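Local coordinates for beta-N-acetylglucosaminidase-like protein Glycoside hydrolase family 20 (Flavobacterium johnsoniae, PDB 6YHH) that probably removes terminal N-acetylglucosamine units from chitin oligosaccharides by hydrolysis, as a family 20 beta-N-acetylhexosaminidase of bacterial chitin breakdown, at residues A[215-220]-A[304-309]. Numbering follows the deposited sequence.
Sequences NIVKYA and PLFPGA
The helical turn around Val217 in helix 210-222 lies beside the loop before strand 310-312, with the CA atoms of Val217 and Phe306 6.9 Å apart. No hydrogen bond joins the two segments. The contact is largely apolar and rests on the two methyls of Val217. Val217 holds CG1 anti to its own N (chi1 161°), which sends CG1 to Pro307 and turns CG2 to Leu305 O and the Phe306 ring. Val217 CG1 abuts the Pro307 ring, 3.4 Å from Pro307 CD, which is tight for two carbons. Pro307 CG is also close, 3.6 Å from Val217 CG1. Val217 CG2 comes obliquely to the Phe306 ring, 3.9 Å from Phe306 CD1. The same CG2 lies 3.6 Å from the carbonyl oxygen Leu305 O. An alanine here would lack both methyls and would probably leave a gap against Pro307 CD, Phe306 CD1 and Leu305 O. The contact joins a helix of the TIM-barrel catalytic domain to the loop that leads into a barrel strand. Phe306 continues inward onto Ile227 and Pro229 of strand 226-230 and Trp180 and Leu182 of strand 177-184. Leu305 packs on Ile213 of helix 210-222, while Ile216 packs on Val163 and Leu167 of helix 160-172.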
loop_
_atom_site.group_PDB
_atom_site.type_symbol
_atom_site.label_atom_id
_atom_site.label_comp_id
_atom_site.label_asym_id
_atom_site.label_seq_id
_atom_site.Cartn_x
_atom_site.Cartn_y
_atom_site.Cartn_z
ATOM N N ASN A 215 19.592 -1.601 -2.750
ATOM C CA ASN A 215 18.578 -2.405 -3.405
ATOM C C ASN A 215 17.561 -1.537 -4.162
ATOM O O ASN A 215 17.048 -2.009 -5.183
ATOM C CB ASN A 215 17.885 -3.327 -2.409
ATOM C CG ASN A 215 18.816 -4.481 -1.965
ATOM O OD1 ASN A 215 19.758 -4.802 -2.687
ATOM N ND2 ASN A 215 18.492 -5.155 -0.889
ATOM N N ILE A 216 17.362 -0.278 -3.709
ATOM C CA ILE A 216 16.520 0.646 -4.504
ATOM C C ILE A 216 17.266 1.051 -5.750
ATOM O O ILE A 216 16.686 1.227 -6.810
ATOM C CB ILE A 216 16.057 1.793 -3.609
ATOM C CG1 ILE A 216 14.916 1.292 -2.705
ATOM C CG2 ILE A 216 15.605 3.002 -4.408
ATOM C CD1 ILE A 216 14.593 2.181 -1.504
ATOM N N VAL A 217 18.582 1.278 -5.675
ATOM C CA VAL A 217 19.398 1.610 -6.881
ATOM C C VAL A 217 19.214 0.480 -7.888
ATOM O O VAL A 217 18.989 0.703 -9.056
ATOM C CB VAL A 217 20.868 1.813 -6.472
ATOM C CG1 VAL A 217 21.795 1.692 -7.659
ATOM C CG2 VAL A 217 21.056 3.155 -5.773
ATOM N N LYS A 218 19.301 -0.776 -7.427
ATOM C CA LYS A 218 19.131 -1.943 -8.324
ATOM C C LYS A 218 17.757 -1.996 -8.917
ATOM O O LYS A 218 17.608 -2.225 -10.119
ATOM C CB LYS A 218 19.407 -3.248 -7.594
ATOM C CG LYS A 218 20.824 -3.448 -7.195
ATOM C CD LYS A 218 21.153 -4.841 -6.598
ATOM C CE LYS A 218 22.475 -4.874 -5.881
ATOM N NZ LYS A 218 22.907 -6.279 -5.566
ATOM N N TYR A 219 16.742 -1.730 -8.090
ATOM C CA TYR A 219 15.342 -1.799 -8.511
ATOM C C TYR A 219 15.153 -0.769 -9.614
ATOM O O TYR A 219 14.511 -1.024 -10.644
ATOM C CB TYR A 219 14.456 -1.454 -7.295
ATOM C CG TYR A 219 13.003 -1.662 -7.446
ATOM C CD1 TYR A 219 12.195 -0.713 -8.006
ATOM C CD2 TYR A 219 12.394 -2.839 -6.986
ATOM C CE1 TYR A 219 10.824 -0.915 -8.114
ATOM C CE2 TYR A 219 11.049 -3.071 -7.105
ATOM C CZ TYR A 219 10.237 -2.095 -7.637
ATOM O OH TYR A 219 8.861 -2.327 -7.765
ATOM N N ALA A 220 15.708 0.408 -9.402
ATOM C CA ALA A 220 15.628 1.507 -10.390
ATOM C C ALA A 220 16.335 1.117 -11.718
ATOM O O ALA A 220 15.859 1.354 -12.808
ATOM C CB ALA A 220 16.213 2.809 -9.868
ATOM N N PRO A 304 29.613 5.810 -2.620
ATOM C CA PRO A 304 29.654 4.442 -3.083
ATOM C C PRO A 304 28.325 3.743 -3.168
ATOM O O PRO A 304 28.200 2.733 -3.879
ATOM C CB PRO A 304 30.582 3.733 -2.052
ATOM C CG PRO A 304 31.485 4.832 -1.693
ATOM C CD PRO A 304 30.533 5.981 -1.473
ATOM N N LEU A 305 27.318 4.285 -2.485
ATOM C CA LEU A 305 25.970 3.712 -2.506
ATOM C C LEU A 305 25.242 4.017 -3.809
ATOM O O LEU A 305 24.311 3.269 -4.186
ATOM C CB LEU A 305 25.167 4.219 -1.293
ATOM C CG LEU A 305 25.774 4.088 0.094
ATOM C CD1 LEU A 305 24.798 4.642 1.120
ATOM C CD2 LEU A 305 26.051 2.613 0.334
ATOM N N PHE A 306 25.631 5.090 -4.466
ATOM C CA PHE A 306 24.935 5.599 -5.634
ATOM C C PHE A 306 25.874 5.549 -6.865
ATOM O O PHE A 306 26.719 6.420 -7.039
ATOM C CB PHE A 306 24.504 7.017 -5.345
ATOM C CG PHE A 306 23.439 7.122 -4.302
ATOM C CD1 PHE A 306 22.119 6.769 -4.635
ATOM C CD2 PHE A 306 23.732 7.505 -3.014
ATOM C CE1 PHE A 306 21.138 6.875 -3.648
ATOM C CE2 PHE A 306 22.767 7.554 -2.043
ATOM C CZ PHE A 306 21.469 7.223 -2.386
ATOM N N PRO A 307 25.698 4.567 -7.738
ATOM C CA PRO A 307 26.642 4.421 -8.840
ATOM C C PRO A 307 26.501 5.445 -9.967
ATOM O O PRO A 307 27.399 5.551 -10.802
ATOM C CB PRO A 307 26.332 3.027 -9.377
ATOM C CG PRO A 307 24.865 2.826 -9.061
ATOM C CD PRO A 307 24.696 3.488 -7.705
ATOM N N GLY A 308 25.371 6.178 -10.006
ATOM C CA GLY A 308 25.117 7.183 -10.978
ATOM C C GLY A 308 26.180 8.258 -10.938
ATOM O O GLY A 308 26.784 8.507 -9.911
ATOM N N ALA A 309 26.400 8.890 -12.074
ATOM C CA ALA A 309 27.490 9.844 -12.178
ATOM C C ALA A 309 27.295 11.203 -11.606
ATOM O O ALA A 309 28.228 12.032 -11.662
ATOM C CB ALA A 309 27.881 9.964 -13.649
#